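Local coordinates for protein tapirin (Caldicellulosiruptor hydrothermalis, PDB 6N2C) that probably binds cellulose through its beta-helical C-terminal domain, consistent with a role in cell adhesion, and carries a zinc ion, at residues A[196-207]-A[217-228]. Residues are numbered along the deposited sequence; the frame is centred on the assembly and turned at random.
Sequences FNNNITVTTRNM and SDNNRPGDYTIK
Asn199 OD1 takes two backbone N-H groups from 217-228: Asn220 N at 2.9 Å, from above the carbonyl plane, and, more weakly, Asn219 N. With CG set beside its own backbone N (chi1 -52°), the amide also sends ND2 to Asn219 OD1 (3.0 Å), nearly straight and within the Asn199 amide plane; the amides stand 78° apart, and ND2 comes from above the Asn219 carbonyl plane. Asn198 ND2 adds an in-plane bond to a lone pair of Ser217 O (3.0 Å). Asp218 OD1 receives a weak bond from Asn199 N and lies 2.6 Å from the oxygen of a water that accepts from Ile200 N; OD2 takes Arg221 NH2 and Thr226 OG1. Beyond this turn the two segments pair as parallel strands, Val202 N to Thr226 O (2.7 Å), Lys228 N to Val202 O (2.9 Å) and Thr204 N to Lys228 O. Inside the coil, Ile227 CG1 lies by Val202 CB, its CG2 meets Met207 CE, and its CD1 nears the Phe196 ring. On the other face Thr203 OG1 and Tyr225 OH share a very short hydrogen bond in the ring plane; the Thr203 side chain lies about 4 Å from that of zinc ligand Glu551. Replacing Asn199 by alanine would probably leave Asn219 N, Asn220 N and Asn219 OD1 without this mate and the turn freer to shift. The buried Asn199 amide thus fixes the turn, while backbone bonds and apolar packing join successive rungs of the parallel beta-helix.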
# COMPACT_ATOMS: atom_id res chain seq x y z
N PHE A 196 -0.01 -13.21 10.66
CA PHE A 196 1.20 -13.92 10.36
C PHE A 196 2.01 -14.08 11.69
O PHE A 196 1.48 -13.92 12.76
CB PHE A 196 1.99 -13.24 9.27
CG PHE A 196 1.36 -13.39 7.88
CD1 PHE A 196 1.31 -14.64 7.25
CD2 PHE A 196 0.90 -12.31 7.19
CE1 PHE A 196 0.80 -14.79 5.98
CE2 PHE A 196 0.35 -12.50 5.90
CZ PHE A 196 0.28 -13.74 5.32
N ASN A 197 3.18 -14.61 11.58
CA ASN A 197 4.05 -14.85 12.73
C ASN A 197 5.42 -14.56 12.25
O ASN A 197 5.62 -14.25 11.05
CB ASN A 197 3.89 -16.26 13.22
CG ASN A 197 4.00 -16.36 14.73
OD1 ASN A 197 4.88 -15.72 15.31
ND2 ASN A 197 3.08 -17.14 15.39
N ASN A 198 6.39 -14.67 13.13
CA ASN A 198 7.73 -14.24 12.76
C ASN A 198 8.35 -15.13 11.68
O ASN A 198 8.15 -16.35 11.67
CB ASN A 198 8.70 -14.25 13.97
CG ASN A 198 8.17 -13.48 15.16
OD1 ASN A 198 7.56 -14.05 16.03
ND2 ASN A 198 8.40 -12.13 15.18
N ASN A 199 9.15 -14.51 10.83
CA ASN A 199 9.91 -15.20 9.77
C ASN A 199 9.05 -16.08 8.83
O ASN A 199 9.37 -17.25 8.61
CB ASN A 199 11.02 -15.98 10.42
CG ASN A 199 11.82 -15.08 11.33
OD1 ASN A 199 12.28 -14.01 10.87
ND2 ASN A 199 11.96 -15.44 12.57
N ILE A 200 7.92 -15.52 8.38
CA ILE A 200 7.10 -16.19 7.36
C ILE A 200 7.48 -15.57 6.05
O ILE A 200 7.58 -14.35 5.96
CB ILE A 200 5.58 -16.18 7.71
CG1 ILE A 200 5.43 -16.99 9.06
CG2 ILE A 200 4.74 -16.79 6.56
CD1 ILE A 200 4.05 -17.30 9.59
N THR A 201 7.68 -16.40 5.01
CA THR A 201 7.89 -15.94 3.65
C THR A 201 6.72 -16.45 2.82
O THR A 201 6.45 -17.64 2.84
CB THR A 201 9.19 -16.48 3.08
OG1 THR A 201 10.31 -16.03 3.89
CG2 THR A 201 9.43 -16.03 1.72
N VAL A 202 6.02 -15.53 2.19
CA VAL A 202 4.81 -15.85 1.37
C VAL A 202 5.15 -15.51 -0.07
O VAL A 202 5.48 -14.38 -0.37
CB VAL A 202 3.61 -15.03 1.82
CG1 VAL A 202 2.39 -15.26 0.92
CG2 VAL A 202 3.25 -15.29 3.27
N THR A 203 4.91 -16.46 -1.01
CA THR A 203 4.94 -16.25 -2.44
C THR A 203 3.53 -16.56 -2.92
O THR A 203 3.06 -17.67 -2.70
CB THR A 203 5.98 -17.13 -3.13
OG1 THR A 203 7.28 -16.97 -2.51
CG2 THR A 203 6.12 -16.76 -4.62
N THR A 204 2.86 -15.57 -3.49
CA THR A 204 1.47 -15.75 -3.90
C THR A 204 1.14 -15.04 -5.14
O THR A 204 1.92 -14.21 -5.68
CB THR A 204 0.53 -15.41 -2.75
OG1 THR A 204 -0.81 -15.92 -3.05
CG2 THR A 204 0.41 -13.89 -2.62
N ARG A 205 -0.06 -15.32 -5.67
CA ARG A 205 -0.59 -14.51 -6.74
C ARG A 205 -1.43 -13.47 -6.06
O ARG A 205 -0.88 -12.37 -5.74
CB ARG A 205 -1.41 -15.29 -7.79
CG ARG A 205 -0.63 -16.16 -8.69
CD ARG A 205 -1.54 -16.62 -9.82
NE ARG A 205 -2.02 -15.53 -10.70
CZ ARG A 205 -2.65 -15.75 -11.85
NH1 ARG A 205 -2.95 -16.99 -12.26
NH2 ARG A 205 -3.05 -14.71 -12.58
N ASN A 206 -2.68 -13.79 -5.72
CA ASN A 206 -3.55 -12.82 -5.00
C ASN A 206 -3.81 -13.15 -3.57
O ASN A 206 -3.86 -14.32 -3.21
CB ASN A 206 -4.79 -12.59 -5.83
CG ASN A 206 -4.43 -12.04 -7.21
OD1 ASN A 206 -3.57 -11.15 -7.31
ND2 ASN A 206 -5.07 -12.55 -8.31
N MET A 207 -4.04 -12.11 -2.72
CA MET A 207 -4.32 -12.33 -1.31
C MET A 207 -5.38 -11.33 -0.89
O MET A 207 -5.38 -10.19 -1.39
CB MET A 207 -3.02 -12.09 -0.46
CG MET A 207 -3.28 -12.06 1.03
SD MET A 207 -1.72 -12.02 2.08
CE MET A 207 -0.59 -11.92 0.68
N SER A 217 7.79 -9.09 13.18
CA SER A 217 9.13 -8.78 12.81
C SER A 217 9.91 -10.00 12.27
O SER A 217 9.70 -11.17 12.70
CB SER A 217 9.91 -8.19 14.01
OG SER A 217 10.24 -9.27 14.88
N ASP A 218 10.73 -9.74 11.28
CA ASP A 218 11.62 -10.71 10.70
C ASP A 218 13.02 -10.54 11.31
O ASP A 218 13.72 -9.58 11.09
CB ASP A 218 11.67 -10.59 9.22
CG ASP A 218 10.38 -11.11 8.52
OD1 ASP A 218 9.58 -11.90 9.13
OD2 ASP A 218 10.17 -10.64 7.38
N ASN A 219 13.39 -11.49 12.12
CA ASN A 219 14.65 -11.46 12.86
C ASN A 219 15.56 -12.57 12.41
O ASN A 219 16.71 -12.58 12.79
CB ASN A 219 14.37 -11.56 14.41
CG ASN A 219 13.31 -12.62 14.78
OD1 ASN A 219 13.51 -13.81 14.50
ND2 ASN A 219 12.17 -12.17 15.38
N ASN A 220 15.05 -13.49 11.60
CA ASN A 220 15.76 -14.66 11.11
C ASN A 220 15.01 -15.23 9.86
O ASN A 220 14.60 -16.39 9.85
CB ASN A 220 15.84 -15.72 12.23
CG ASN A 220 16.68 -16.94 11.83
OD1 ASN A 220 17.56 -16.85 11.00
ND2 ASN A 220 16.38 -18.10 12.43
N ARG A 221 14.81 -14.38 8.85
CA ARG A 221 14.02 -14.74 7.67
C ARG A 221 15.06 -14.98 6.54
O ARG A 221 15.81 -14.04 6.17
CB ARG A 221 13.01 -13.65 7.29
CG ARG A 221 12.00 -14.09 6.24
CD ARG A 221 11.51 -12.95 5.36
NE ARG A 221 12.55 -12.22 4.61
CZ ARG A 221 12.98 -10.97 4.82
NH1 ARG A 221 13.93 -10.46 4.05
NH2 ARG A 221 12.50 -10.21 5.79
N PRO A 222 15.15 -16.24 6.05
CA PRO A 222 16.16 -16.55 5.00
C PRO A 222 15.82 -15.93 3.62
O PRO A 222 16.74 -15.54 2.93
CB PRO A 222 16.15 -18.09 4.94
CG PRO A 222 14.76 -18.47 5.38
CD PRO A 222 14.27 -17.40 6.34
N GLY A 223 14.52 -15.80 3.27
CA GLY A 223 14.04 -15.14 2.03
C GLY A 223 14.55 -13.72 1.72
O GLY A 223 14.85 -12.91 2.62
N ASP A 224 14.70 -13.44 0.43
CA ASP A 224 14.72 -12.09 -0.13
C ASP A 224 13.48 -11.23 0.34
O ASP A 224 13.59 -10.04 0.56
CB ASP A 224 14.71 -12.23 -1.68
CG ASP A 224 14.59 -10.90 -2.44
OD1 ASP A 224 14.03 -9.87 -1.93
OD2 ASP A 224 15.04 -10.90 -3.60
N TYR A 225 12.31 -11.83 0.47
CA TYR A 225 11.11 -11.01 0.72
C TYR A 225 10.35 -11.73 1.75
O TYR A 225 10.54 -12.93 1.98
CB TYR A 225 10.31 -10.76 -0.56
CG TYR A 225 9.97 -12.02 -1.29
CD1 TYR A 225 8.96 -12.83 -0.87
CD2 TYR A 225 10.63 -12.34 -2.47
CE1 TYR A 225 8.62 -14.00 -1.54
CE2 TYR A 225 10.35 -13.50 -3.18
CZ TYR A 225 9.34 -14.32 -2.74
OH TYR A 225 9.07 -15.49 -3.42
N THR A 226 9.53 -10.98 2.44
CA THR A 226 8.51 -11.48 3.30
C THR A 226 7.27 -11.90 2.50
O THR A 226 6.66 -12.96 2.77
CB THR A 226 8.13 -10.43 4.32
OG1 THR A 226 9.37 -9.99 4.95
CG2 THR A 226 7.23 -10.99 5.32
N ILE A 227 6.75 -10.98 1.69
CA ILE A 227 5.58 -11.33 0.83
C ILE A 227 5.92 -10.84 -0.57
O ILE A 227 6.31 -9.70 -0.77
CB ILE A 227 4.31 -10.60 1.27
CG1 ILE A 227 3.92 -11.03 2.67
CG2 ILE A 227 3.19 -10.87 0.29
CD1 ILE A 227 2.65 -10.26 3.13
N LYS A 228 5.70 -11.72 -1.55
CA LYS A 228 5.70 -11.38 -2.93
C LYS A 228 4.29 -11.76 -3.49
O LYS A 228 3.87 -12.89 -3.30
CB LYS A 228 6.79 -12.10 -3.68
CG LYS A 228 6.77 -11.70 -5.15
CD LYS A 228 7.83 -12.49 -5.92
CE LYS A 228 7.81 -12.17 -7.41
NZ LYS A 228 8.09 -10.70 -7.67
O HOH W 1 7.26 -12.76 8.32